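Local coordinates for 5' nucleotidase family protein (PDB 4Q7F) that pairs a calcineurin-like phosphoesterase domain, which binds a manganese and a magnesium ion, with the C-terminal domain of the 5'-nucleotidase family, at residues I20-V25 and F66-G71; G158-T163 and E186-Y191; I202-H207 and D241-G246; A235-I240 and K257-I262. All blocks are in the same frame, centred on the assembly; numbering follows the deposited sequence.

How the contacts relate
All four contacts belong to the metal-binding half of the chain, where two mixed sheets pack face to face as in the calcineurin-like phosphoesterase fold. Contact 1 lies in one sheet; contacts 2, 3 and 4 gather on the other, with centres about 9 Å apart from 2 to 3 and again from 3 to 4, and about 13 Å from 2 to 4. Along the chain contacts 1 and 2 close before the next opens, whereas the segments of contacts 3 and 4 alternate. Contact 1 meets contact 3, its centre about 10 Å away, where Asn70 touches Tyr206 and His207. The strand ends of both sheets thus converge on the metal site.

Contact 1 (I20-V25 and F66-G71); sequences IAFYVV and FKIDNG
Ile20 and Phe66 meet at the outset of a beta-alpha-beta unit, in which strand 19-25 and strand 65-69 run parallel after an excursion through helix 48-59. CG1 of Ile20 stands anti to the backbone N (chi1 178°), which carries CD1 out to the ring of Phe66, 3.8 Å from its CD1. Ala21 O receives Phe66 N. The rings of Phe22 and Phe66 lie side by side and nearly parallel, but slid so far apart that they barely overlap; instead Phe22 CD2 approaches Phe66 CB at 4.1 Å, and Ile68 CD1 comes to the Phe22 ring edge. Tyr23 turns to the other face, where its OH bonds to Asp58, while its backbone N reaches Phe66 O at 2.8 Å and its O takes Ile68 N. At Val24 the packing returns to the face of Phe22: CB lies 4.1 Å from Ile68 CB, and CG2 runs alongside Asn70 CB. Val25 pairs through N with Ile68 O and through O with Asn70 N, continuing the parallel pattern. An Asx turn beginning at Asp69, whose OD2 bonds to Tyr97 OH, then bends the chain: Gly71 N meets Asp69 OD1 at 2.9 Å from above the carboxylate plane.

Contact 2 (G158-T163 and E186-Y191); sequences GVIGLT and EILQQY
In a crossover connection whose main helix is 184-198, between the parallel strands 155-163 and 201-207, Ile160 and Leu162 present one face of the first strand to Ile187, Leu188 and Tyr191 of the helix. The two short segments run nearly antiparallel, at 161°, with their axes 9.9 Å apart, and everything they share is aliphatic or aromatic carbon. Because CG1 of Ile160 lies trans to the amide nitrogen (chi1 -178°) and the chain stays extended, CD1 is pushed outward to the root of the tyrosine ring, 3.9 Å from Tyr191 CG and equally close to CB. The shorter CG2 branch of Ile160 faces Leu188 CD1 at 4.2 Å. Leu162 divides its two methyls between successive helix residues: CD2 goes to Ile187 CG2 at 4.0 Å, and CD1 to Leu188 CB at 4.1 Å, where the two leucines cross at about a right angle. Met232 of helix 229-236 touches both Leu162 and Leu188, extending the apolar layer, and Val204 on the neighbouring strand meets Ile160 and Leu188. A helix laid over the outer face of a sheet, linking two parallel neighbouring strands, fits the alpha/beta/beta/alpha sandwich of the calcineurin-like fold.

Contact 3 (I202-H207 and D241-G246); sequences IVVCYH and DIFITG. With MG (magnesium ion), chain B.
Tyr206 N and Ile244 O, 2.8 Å apart, make one of the backbone bonds that pair two parallel strands just short of a metal ion. One residue further, His207 points its ring edge at the magnesium, which lies in the ring plane with NE2 2.6 Å away; a water, Asp72, Asn109 and His247 are also ligands. Behind this first shell, Asn70 O bonds to His207 ND1 and Asn70 ND2 to Tyr206 O, so segment 66-71, from the side of the facing sheet, probably helps to orient the imidazole. Deeper in the pair, Ile244 N reaches Val204 O and Val204 N reaches Ile242 O. Val204 holds CG1 opposite its own N (chi1 175°), which leaves CB and CG1 beside the Phe243 ring, approaching obliquely, the former 3.7 Å from CD1; on the other face Cys205 SG touches Ile244 CD1 at 3.9 Å. At the far end three bonds hold the backbone of Ile202: its O accepts from both Asp241 N and Ile242 N, and its N gives a bond of 2.8 Å to Asp241 OD2, which uses its anti lone pair. These strands belong to a beta-alpha-beta unit connected through helix 229-236. Asn70 O can only accept, so ND1 carries the hydrogen of that bond, which probably helps to set the ring's rotation, and NE2 keeps its lone pair for the magnesium.

Contact 4 (A235-I240 and K257-I262); sequences AFSKDI and KQTAVI
With OG of Ser237 anti to its backbone N (chi1 -176°) and OG1 of Thr259 pointing away from its carbonyl carbon (chi1 -56°), the two hydroxyls come together between the chain that follows helix 229-236 and a beta hairpin. Ser237 OG and Thr259 OG1 are 2.7 Å apart, and the serine proton may go to Thr259 OG1 or to another acceptor nearby. Thr259 OG1 gives its proton to Ile240 O at 2.7 Å, coming in tilted 31° from the carbonyl plane, so a single hydroxyl ties the serine to the residue that closes the turn. The threonine's other branch serves a different end: its CG2 packs obliquely on Ile240 CG2, 3.9 Å away. Ser237 OG lies 3.6 Å from Lys257 CB and takes part in a water bridge, the water resting 3.1 Å from Ser237 OG and accepting from Gln258 N at 2.6 Å; its bond to Phe256 O is weak. What presents these groups is a short 3-10 segment, 237-239, following helix 229-236; here Ile240 N bonds to Ser237 O. On the opposing side, Lys257 and Gln258 have backbone angles close to those of a type II' turn, the tight connection of the hairpin between strands 251-256 and 259-264. The arrangement is that of a beta-alpha-beta unit whose helix-to-strand return is clasped by the next hairpin of the same sheet.

Contact 1 (I20-V25 and F66-G71)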
loop_
_atom_site.group_PDB
_atom_site.type_symbol
_atom_site.label_atom_id
_atom_site.label_comp_id
_atom_site.label_asym_id
_atom_site.label_seq_id
_atom_site.Cartn_x
_atom_site.Cartn_y
_atom_site.Cartn_z
ATOM N N ILE A 20 19.409 -6.270 -24.269
ATOM C CA ILE A 20 19.477 -6.091 -22.846
ATOM C C ILE A 20 18.091 -6.153 -22.276
ATOM O O ILE A 20 17.152 -5.500 -22.775
ATOM C CB ILE A 20 20.171 -4.757 -22.477
ATOM C CG1 ILE A 20 20.199 -4.565 -20.951
ATOM C CG2 ILE A 20 19.497 -3.585 -23.187
ATOM C CD1 ILE A 20 20.859 -3.279 -20.507
ATOM N N ALA A 21 17.948 -6.947 -21.226
ATOM C CA ALA A 21 16.648 -7.093 -20.598
ATOM C C ALA A 21 16.603 -6.466 -19.233
ATOM O O ALA A 21 17.544 -6.594 -18.437
ATOM C CB ALA A 21 16.263 -8.567 -20.510
ATOM N N PHE A 22 15.475 -5.798 -18.975
ATOM C CA PHE A 22 15.187 -5.172 -17.712
ATOM C C PHE A 22 14.059 -5.908 -17.034
ATOM O O PHE A 22 12.981 -6.019 -17.584
ATOM C CB PHE A 22 14.771 -3.714 -17.914
ATOM C CG PHE A 22 15.884 -2.823 -18.360
ATOM C CD1 PHE A 22 16.150 -2.645 -19.704
ATOM C CD2 PHE A 22 16.657 -2.135 -17.428
ATOM C CE1 PHE A 22 17.164 -1.802 -20.116
ATOM C CE2 PHE A 22 17.668 -1.295 -17.833
ATOM C CZ PHE A 22 17.934 -1.133 -19.177
ATOM N N TYR A 23 14.336 -6.429 -15.846
ATOM C CA TYR A 23 13.357 -7.141 -15.035
ATOM C C TYR A 23 13.005 -6.325 -13.806
ATOM O O TYR A 23 13.894 -5.838 -13.081
ATOM C CB TYR A 23 13.946 -8.462 -14.540
ATOM C CG TYR A 23 14.227 -9.427 -15.626
ATOM C CD1 TYR A 23 13.223 -10.280 -16.082
ATOM C CD2 TYR A 23 15.494 -9.505 -16.218
ATOM C CE1 TYR A 23 13.454 -11.178 -17.085
ATOM C CE2 TYR A 23 15.745 -10.415 -17.218
ATOM C CZ TYR A 23 14.721 -11.245 -17.648
ATOM O OH TYR A 23 14.931 -12.130 -18.637
ATOM N N VAL A 24 11.721 -6.229 -13.516
ATOM C CA VAL A 24 11.311 -5.467 -12.378
ATOM C C VAL A 24 10.219 -6.144 -11.577
ATOM O O VAL A 24 9.314 -6.750 -12.137
ATOM C CB VAL A 24 10.869 -4.026 -12.785
ATOM C CG1 VAL A 24 9.853 -4.058 -13.917
ATOM C CG2 VAL A 24 10.310 -3.261 -11.578
ATOM N N VAL A 25 10.385 -6.085 -10.255
ATOM C CA VAL A 25 9.357 -6.474 -9.299
ATOM C C VAL A 25 8.987 -5.173 -8.595
ATOM O O VAL A 25 9.816 -4.235 -8.478
ATOM C CB VAL A 25 9.793 -7.557 -8.293
ATOM C CG1 VAL A 25 9.944 -8.885 -9.004
ATOM C CG2 VAL A 25 11.081 -7.189 -7.568
ATOM N N PHE A 66 19.363 -6.469 -16.223
ATOM C CA PHE A 66 19.292 -5.757 -14.968
ATOM C C PHE A 66 18.025 -6.160 -14.201
ATOM O O PHE A 66 16.980 -6.469 -14.796
ATOM C CB PHE A 66 19.327 -4.236 -15.191
ATOM C CG PHE A 66 20.688 -3.716 -15.513
ATOM C CD1 PHE A 66 21.236 -3.905 -16.770
ATOM C CD2 PHE A 66 21.425 -3.024 -14.554
ATOM C CE1 PHE A 66 22.492 -3.421 -17.069
ATOM C CE2 PHE A 66 22.688 -2.550 -14.846
ATOM C CZ PHE A 66 23.228 -2.750 -16.107
ATOM N N LYS A 67 18.165 -6.154 -12.881
ATOM C CA LYS A 67 17.127 -6.559 -11.937
ATOM C C LYS A 67 16.835 -5.387 -10.984
ATOM O O LYS A 67 17.739 -4.832 -10.323
ATOM C CB LYS A 67 17.598 -7.850 -11.257
ATOM C CG LYS A 67 16.649 -8.499 -10.290
ATOM C CD LYS A 67 16.842 -10.023 -10.204
ATOM C CE LYS A 67 18.232 -10.473 -9.810
ATOM N NZ LYS A 67 18.242 -11.903 -9.386
ATOM N N ILE A 68 15.550 -5.025 -10.921
ATOM C CA ILE A 68 15.071 -3.853 -10.207
ATOM C C ILE A 68 13.919 -4.115 -9.253
ATOM O O ILE A 68 13.029 -4.899 -9.560
ATOM C CB ILE A 68 14.518 -2.850 -11.252
ATOM C CG1 ILE A 68 15.594 -2.542 -12.295
ATOM C CG2 ILE A 68 13.955 -1.586 -10.593
ATOM C CD1 ILE A 68 15.134 -1.762 -13.504
ATOM N N ASP A 69 13.998 -3.520 -8.069
ATOM C CA ASP A 69 12.861 -3.495 -7.119
ATOM C C ASP A 69 12.311 -2.075 -7.134
ATOM O O ASP A 69 13.037 -1.115 -6.872
ATOM C CB ASP A 69 13.218 -3.918 -5.700
ATOM C CG ASP A 69 11.992 -3.871 -4.778
ATOM O OD1 ASP A 69 11.629 -2.744 -4.390
ATOM O OD2 ASP A 69 11.390 -4.942 -4.468
ATOM N N ASN A 70 11.024 -1.922 -7.407
ATOM C CA ASN A 70 10.445 -0.580 -7.548
ATOM C C ASN A 70 9.636 -0.069 -6.362
ATOM O O ASN A 70 8.659 0.719 -6.536
ATOM C CB ASN A 70 9.613 -0.490 -8.846
ATOM C CG ASN A 70 9.243 0.953 -9.206
ATOM O OD1 ASN A 70 10.079 1.872 -9.104
ATOM N ND2 ASN A 70 7.996 1.167 -9.617
ATOM N N GLY A 71 10.016 -0.478 -5.148
ATOM C CA GLY A 71 9.368 0.068 -3.947
ATOM C C GLY A 71 8.315 -0.760 -3.239
ATOM O O GLY A 71 7.745 -1.693 -3.794
#

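Contact 2 (G158-T163 and E186-Y191)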
loop_
_atom_site.group_PDB
_atom_site.type_symbol
_atom_site.label_atom_id
_atom_site.label_comp_id
_atom_site.label_asym_id
_atom_site.label_seq_id
_atom_site.Cartn_x
_atom_site.Cartn_y
_atom_site.Cartn_z
ATOM N N GLY A 158 20.415 5.957 -18.834
ATOM C CA GLY A 158 20.253 6.827 -17.684
ATOM C C GLY A 158 18.998 6.416 -16.936
ATOM O O GLY A 158 17.936 6.252 -17.541
ATOM N N VAL A 159 19.124 6.226 -15.629
ATOM C CA VAL A 159 18.001 5.797 -14.821
ATOM C C VAL A 159 17.694 6.818 -13.743
ATOM O O VAL A 159 18.583 7.281 -13.034
ATOM C CB VAL A 159 18.269 4.443 -14.130
ATOM C CG1 VAL A 159 17.021 3.973 -13.398
ATOM C CG2 VAL A 159 18.683 3.402 -15.141
ATOM N N ILE A 160 16.430 7.188 -13.633
ATOM C CA ILE A 160 16.031 8.105 -12.594
ATOM C C ILE A 160 14.939 7.458 -11.750
ATOM O O ILE A 160 13.971 6.926 -12.291
ATOM C CB ILE A 160 15.562 9.469 -13.151
ATOM C CG1 ILE A 160 15.193 10.401 -11.994
ATOM C CG2 ILE A 160 14.376 9.317 -14.099
ATOM C CD1 ILE A 160 14.938 11.840 -12.427
ATOM N N GLY A 161 15.130 7.495 -10.427
ATOM C CA GLY A 161 14.175 6.959 -9.459
ATOM C C GLY A 161 13.326 8.067 -8.850
ATOM O O GLY A 161 13.830 9.105 -8.422
ATOM N N LEU A 162 12.027 7.837 -8.814
ATOM C CA LEU A 162 11.069 8.803 -8.307
ATOM C C LEU A 162 10.030 8.116 -7.467
ATOM O O LEU A 162 9.728 6.932 -7.679
ATOM C CB LEU A 162 10.387 9.512 -9.472
ATOM C CG LEU A 162 11.312 10.417 -10.279
ATOM C CD1 LEU A 162 10.752 10.750 -11.659
ATOM C CD2 LEU A 162 11.636 11.667 -9.478
ATOM N N THR A 163 9.469 8.873 -6.525
ATOM C CA THR A 163 8.485 8.348 -5.594
ATOM C C THR A 163 7.250 9.263 -5.497
ATOM O O THR A 163 7.342 10.490 -5.587
ATOM C CB THR A 163 9.124 8.207 -4.192
ATOM O OG1 THR A 163 10.260 7.314 -4.244
ATOM C CG2 THR A 163 8.120 7.670 -3.200
ATOM N N GLU A 186 7.678 17.365 -11.843
ATOM C CA GLU A 186 8.589 18.520 -11.853
ATOM C C GLU A 186 10.053 18.113 -11.813
ATOM O O GLU A 186 10.873 18.684 -12.523
ATOM C CB GLU A 186 8.295 19.471 -10.698
ATOM C CG GLU A 186 6.917 20.111 -10.761
ATOM C CD GLU A 186 6.661 21.059 -9.608
ATOM O OE1 GLU A 186 7.629 21.426 -8.897
ATOM O OE2 GLU A 186 5.487 21.440 -9.424
ATOM N N ILE A 187 10.385 17.139 -10.976
ATOM C CA ILE A 187 11.774 16.687 -10.892
ATOM C C ILE A 187 12.190 16.019 -12.209
ATOM O O ILE A 187 13.313 16.214 -12.687
ATOM C CB ILE A 187 12.001 15.771 -9.680
ATOM C CG1 ILE A 187 11.726 16.539 -8.386
ATOM C CG2 ILE A 187 13.418 15.218 -9.675
ATOM C CD1 ILE A 187 12.509 17.834 -8.227
ATOM N N LEU A 188 11.291 15.234 -12.794
ATOM C CA LEU A 188 11.579 14.597 -14.066
ATOM C C LEU A 188 11.827 15.670 -15.117
ATOM O O LEU A 188 12.836 15.632 -15.822
ATOM C CB LEU A 188 10.429 13.678 -14.517
ATOM C CG LEU A 188 10.614 13.010 -15.892
ATOM C CD1 LEU A 188 11.882 12.177 -15.931
ATOM C CD2 LEU A 188 9.406 12.149 -16.212
ATOM N N GLN A 189 10.898 16.620 -15.207
ATOM C CA GLN A 189 10.984 17.719 -16.158
ATOM C C GLN A 189 12.313 18.460 -16.075
ATOM O O GLN A 189 12.887 18.855 -17.092
ATOM C CB GLN A 189 9.856 18.717 -15.901
ATOM C CG GLN A 189 9.857 19.886 -16.876
ATOM C CD GLN A 189 8.691 20.816 -16.655
ATOM O OE1 GLN A 189 7.994 21.173 -17.592
ATOM N NE2 GLN A 189 8.458 21.193 -15.408
ATOM N N GLN A 190 12.787 18.649 -14.854
ATOM C CA GLN A 190 14.028 19.364 -14.624
ATOM C C GLN A 190 15.267 18.525 -14.972
ATOM O O GLN A 190 16.238 19.060 -15.478
ATOM C CB GLN A 190 14.055 19.866 -13.181
ATOM C CG GLN A 190 12.952 20.896 -12.924
ATOM C CD GLN A 190 12.682 21.144 -11.454
ATOM O OE1 GLN A 190 13.515 20.847 -10.598
ATOM N NE2 GLN A 190 11.512 21.701 -11.153
ATOM N N TYR A 191 15.211 17.213 -14.729
ATOM C CA TYR A 191 16.334 16.315 -15.038
ATOM C C TYR A 191 16.467 15.868 -16.498
ATOM O O TYR A 191 17.578 15.579 -16.952
ATOM C CB TYR A 191 16.264 15.047 -14.197
ATOM C CG TYR A 191 17.043 15.063 -12.908
ATOM C CD1 TYR A 191 18.372 14.636 -12.883
ATOM C CD2 TYR A 191 16.454 15.440 -11.715
ATOM C CE1 TYR A 191 19.090 14.611 -11.703
ATOM C CE2 TYR A 191 17.161 15.421 -10.531
ATOM C CZ TYR A 191 18.471 15.002 -10.529
ATOM O OH TYR A 191 19.173 14.983 -9.352
#

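Contact 3 (I202-H207 and D241-G246)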
loop_
_atom_site.group_PDB
_atom_site.type_symbol
_atom_site.label_atom_id
_atom_site.label_comp_id
_atom_site.label_asym_id
_atom_site.label_seq_id
_atom_site.Cartn_x
_atom_site.Cartn_y
_atom_site.Cartn_z
ATOM N N ILE A 202 16.706 6.357 -21.750
ATOM C CA ILE A 202 16.207 6.840 -20.466
ATOM C C ILE A 202 15.158 5.905 -19.878
ATOM O O ILE A 202 14.199 5.525 -20.548
ATOM C CB ILE A 202 15.637 8.256 -20.610
ATOM C CG1 ILE A 202 16.800 9.213 -20.925
ATOM C CG2 ILE A 202 14.912 8.674 -19.331
ATOM C CD1 ILE A 202 16.388 10.560 -21.446
ATOM N N VAL A 203 15.374 5.557 -18.615
ATOM C CA VAL A 203 14.515 4.671 -17.867
ATOM C C VAL A 203 14.061 5.399 -16.622
ATOM O O VAL A 203 14.880 5.849 -15.823
ATOM C CB VAL A 203 15.279 3.401 -17.420
ATOM C CG1 VAL A 203 14.392 2.471 -16.592
ATOM C CG2 VAL A 203 15.847 2.666 -18.622
ATOM N N VAL A 204 12.749 5.550 -16.484
ATOM C CA VAL A 204 12.167 6.163 -15.320
ATOM C C VAL A 204 11.578 5.073 -14.430
ATOM O O VAL A 204 10.746 4.274 -14.898
ATOM C CB VAL A 204 11.020 7.126 -15.698
ATOM C CG1 VAL A 204 10.370 7.658 -14.434
ATOM C CG2 VAL A 204 11.531 8.268 -16.563
ATOM N N CYS A 205 12.013 5.014 -13.173
ATOM C CA CYS A 205 11.444 4.064 -12.209
ATOM C C CYS A 205 10.703 4.890 -11.180
ATOM O O CYS A 205 11.295 5.478 -10.275
ATOM C CB CYS A 205 12.477 3.185 -11.528
ATOM S SG CYS A 205 13.360 2.083 -12.640
ATOM N N TYR A 206 9.388 4.921 -11.338
ATOM C CA TYR A 206 8.514 5.717 -10.511
ATOM C C TYR A 206 7.646 4.868 -9.620
ATOM O O TYR A 206 6.865 4.061 -10.111
ATOM C CB TYR A 206 7.645 6.545 -11.458
ATOM C CG TYR A 206 6.524 7.354 -10.840
ATOM C CD1 TYR A 206 6.734 8.162 -9.725
ATOM C CD2 TYR A 206 5.275 7.389 -11.448
ATOM C CE1 TYR A 206 5.705 8.940 -9.208
ATOM C CE2 TYR A 206 4.249 8.153 -10.941
ATOM C CZ TYR A 206 4.465 8.930 -9.824
ATOM O OH TYR A 206 3.429 9.686 -9.343
ATOM N N HIS A 207 7.807 5.000 -8.304
ATOM C CA HIS A 207 6.932 4.295 -7.428
ATOM C C HIS A 207 5.663 5.145 -7.328
ATOM O O HIS A 207 5.512 5.918 -6.413
ATOM C CB HIS A 207 7.478 4.070 -6.046
ATOM C CG HIS A 207 6.573 3.207 -5.241
ATOM N ND1 HIS A 207 6.646 1.839 -5.280
ATOM C CD2 HIS A 207 5.488 3.505 -4.490
ATOM C CE1 HIS A 207 5.695 1.326 -4.527
ATOM N NE2 HIS A 207 4.977 2.314 -4.041
ATOM N N ASP A 241 12.262 5.910 -22.803
ATOM C CA ASP A 241 12.255 4.625 -23.469
ATOM C C ASP A 241 11.524 3.589 -22.605
ATOM O O ASP A 241 10.738 2.798 -23.111
ATOM C CB ASP A 241 13.706 4.220 -23.746
ATOM C CG ASP A 241 14.411 5.226 -24.655
ATOM O OD1 ASP A 241 14.004 5.351 -25.820
ATOM O OD2 ASP A 241 15.352 5.903 -24.207
ATOM N N ILE A 242 11.777 3.609 -21.302
ATOM C CA ILE A 242 11.138 2.667 -20.392
ATOM C C ILE A 242 10.571 3.434 -19.201
ATOM O O ILE A 242 11.274 4.242 -18.567
ATOM C CB ILE A 242 12.117 1.580 -19.901
ATOM C CG1 ILE A 242 12.799 0.878 -21.090
ATOM C CG2 ILE A 242 11.396 0.554 -19.049
ATOM C CD1 ILE A 242 13.770 -0.215 -20.683
ATOM N N PHE A 243 9.302 3.179 -18.903
ATOM C CA PHE A 243 8.597 3.868 -17.815
ATOM C C PHE A 243 8.077 2.791 -16.869
ATOM O O PHE A 243 7.054 2.131 -17.142
ATOM C CB PHE A 243 7.469 4.734 -18.378
ATOM C CG PHE A 243 6.954 5.781 -17.418
ATOM C CD1 PHE A 243 7.664 6.958 -17.212
ATOM C CD2 PHE A 243 5.754 5.615 -16.755
ATOM C CE1 PHE A 243 7.194 7.932 -16.338
ATOM C CE2 PHE A 243 5.285 6.581 -15.877
ATOM C CZ PHE A 243 6.005 7.742 -15.667
ATOM N N ILE A 244 8.827 2.588 -15.786
ATOM C CA ILE A 244 8.522 1.595 -14.768
ATOM C C ILE A 244 7.704 2.258 -13.682
ATOM O O ILE A 244 8.064 3.334 -13.197
ATOM C CB ILE A 244 9.835 0.950 -14.238
ATOM C CG1 ILE A 244 10.371 0.012 -15.316
ATOM C CG2 ILE A 244 9.633 0.181 -12.932
ATOM C CD1 ILE A 244 11.741 -0.609 -15.018
ATOM N N THR A 245 6.581 1.627 -13.341
ATOM C CA THR A 245 5.660 2.145 -12.342
ATOM C C THR A 245 5.268 1.095 -11.297
ATOM O O THR A 245 5.614 -0.071 -11.407
ATOM C CB THR A 245 4.387 2.704 -13.011
ATOM O OG1 THR A 245 3.676 1.661 -13.681
ATOM C CG2 THR A 245 4.736 3.792 -13.976
ATOM N N GLY A 246 4.532 1.523 -10.277
ATOM C CA GLY A 246 4.104 0.626 -9.200
ATOM C C GLY A 246 3.014 1.315 -8.410
ATOM O O GLY A 246 2.215 2.067 -8.986
HETATM MG MG MG B . 2.882 2.274 -2.567
HETATM O O HOH W 1 1.012 0.904 -2.646
#

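Contact 4 (A235-I240 and K257-I262)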
loop_
_atom_site.group_PDB
_atom_site.type_symbol
_atom_site.label_atom_id
_atom_site.label_comp_id
_atom_site.label_asym_id
_atom_site.label_seq_id
_atom_site.Cartn_x
_atom_site.Cartn_y
_atom_site.Cartn_z
ATOM N N ALA A 235 3.697 14.405 -21.386
ATOM C CA ALA A 235 4.649 15.480 -21.613
ATOM C C ALA A 235 6.011 15.019 -22.109
ATOM O O ALA A 235 6.627 15.701 -22.941
ATOM C CB ALA A 235 4.832 16.277 -20.332
ATOM N N PHE A 236 6.491 13.875 -21.620
ATOM C CA PHE A 236 7.849 13.448 -21.962
ATOM C C PHE A 236 8.050 12.087 -22.644
ATOM O O PHE A 236 9.188 11.627 -22.747
ATOM C CB PHE A 236 8.703 13.501 -20.687
ATOM C CG PHE A 236 8.567 14.782 -19.942
ATOM C CD1 PHE A 236 8.996 15.977 -20.515
ATOM C CD2 PHE A 236 7.998 14.814 -18.678
ATOM C CE1 PHE A 236 8.853 17.179 -19.836
ATOM C CE2 PHE A 236 7.860 16.010 -17.994
ATOM C CZ PHE A 236 8.281 17.196 -18.574
ATOM N N SER A 237 6.983 11.470 -23.153
ATOM C CA SER A 237 7.112 10.151 -23.792
ATOM C C SER A 237 8.265 10.027 -24.796
ATOM O O SER A 237 9.047 9.087 -24.716
ATOM C CB SER A 237 5.817 9.734 -24.497
ATOM O OG SER A 237 5.965 8.418 -25.021
ATOM N N LYS A 238 8.374 10.973 -25.730
ATOM C CA LYS A 238 9.419 10.907 -26.774
ATOM C C LYS A 238 10.857 10.793 -26.255
ATOM O O LYS A 238 11.739 10.362 -26.994
ATOM C CB LYS A 238 9.334 12.111 -27.717
ATOM C CG LYS A 238 9.696 13.447 -27.079
ATOM C CD LYS A 238 9.866 14.519 -28.148
ATOM C CE LYS A 238 10.549 15.755 -27.591
ATOM N NZ LYS A 238 10.848 16.710 -28.688
ATOM N N ASP A 239 11.089 11.185 -25.006
ATOM C CA ASP A 239 12.415 11.135 -24.395
ATOM C C ASP A 239 12.576 9.984 -23.390
ATOM O O ASP A 239 13.658 9.779 -22.842
ATOM C CB ASP A 239 12.690 12.468 -23.703
ATOM C CG ASP A 239 12.723 13.635 -24.686
ATOM O OD1 ASP A 239 13.220 13.446 -25.813
ATOM O OD2 ASP A 239 12.273 14.739 -24.329
ATOM N N ILE A 240 11.496 9.243 -23.156
ATOM C CA ILE A 240 11.503 8.118 -22.225
ATOM C C ILE A 240 11.334 6.830 -23.018
ATOM O O ILE A 240 10.391 6.676 -23.805
ATOM C CB ILE A 240 10.348 8.204 -21.203
ATOM C CG1 ILE A 240 10.392 9.532 -20.442
ATOM C CG2 ILE A 240 10.432 7.041 -20.241
ATOM C CD1 ILE A 240 9.183 9.792 -19.560
ATOM N N LYS A 257 3.044 5.499 -27.111
ATOM C CA LYS A 257 3.821 5.992 -28.240
ATOM C C LYS A 257 5.003 5.007 -28.389
ATOM O O LYS A 257 4.758 3.816 -28.594
ATOM C CB LYS A 257 4.210 7.466 -28.069
ATOM C CG LYS A 257 2.987 8.377 -28.103
ATOM C CD LYS A 257 3.328 9.848 -27.995
ATOM C CE LYS A 257 2.053 10.674 -28.064
ATOM N NZ LYS A 257 2.308 12.104 -27.772
ATOM N N GLN A 258 6.252 5.444 -28.245
ATOM C CA GLN A 258 7.394 4.496 -28.358
ATOM C C GLN A 258 7.882 3.998 -27.000
ATOM O O GLN A 258 8.743 3.116 -26.919
ATOM C CB GLN A 258 8.557 5.140 -29.105
ATOM C CG GLN A 258 8.210 5.496 -30.541
ATOM C CD GLN A 258 7.930 4.263 -31.374
ATOM O OE1 GLN A 258 8.792 3.390 -31.528
ATOM N NE2 GLN A 258 6.734 4.189 -31.931
ATOM N N THR A 259 7.320 4.558 -25.935
ATOM C CA THR A 259 7.738 4.213 -24.582
ATOM C C THR A 259 7.204 2.855 -24.114
ATOM O O THR A 259 6.033 2.555 -24.306
ATOM C CB THR A 259 7.256 5.295 -23.588
ATOM O OG1 THR A 259 7.739 6.583 -23.999
ATOM C CG2 THR A 259 7.760 4.993 -22.182
ATOM N N ALA A 260 8.072 2.033 -23.519
ATOM C CA ALA A 260 7.631 0.779 -22.934
ATOM C C ALA A 260 7.137 1.115 -21.521
ATOM O O ALA A 260 7.895 1.674 -20.708
ATOM C CB ALA A 260 8.765 -0.238 -22.876
ATOM N N VAL A 261 5.871 0.789 -21.237
ATOM C CA VAL A 261 5.248 1.072 -19.934
ATOM C C VAL A 261 4.947 -0.221 -19.170
ATOM O O VAL A 261 4.306 -1.142 -19.702
ATOM C CB VAL A 261 3.943 1.855 -20.106
ATOM C CG1 VAL A 261 3.384 2.252 -18.749
ATOM C CG2 VAL A 261 4.168 3.064 -21.006
ATOM N N ILE A 262 5.404 -0.265 -17.918
ATOM C CA ILE A 262 5.245 -1.412 -17.049
ATOM C C ILE A 262 4.740 -1.104 -15.637
ATOM O O ILE A 262 5.167 -0.121 -14.992
ATOM C CB ILE A 262 6.616 -2.076 -16.809
ATOM C CG1 ILE A 262 7.128 -2.760 -18.069
ATOM C CG2 ILE A 262 6.531 -3.089 -15.668
ATOM C CD1 ILE A 262 6.468 -4.092 -18.381
HETATM O O HOH W 2 7.441 7.692 -27.606
#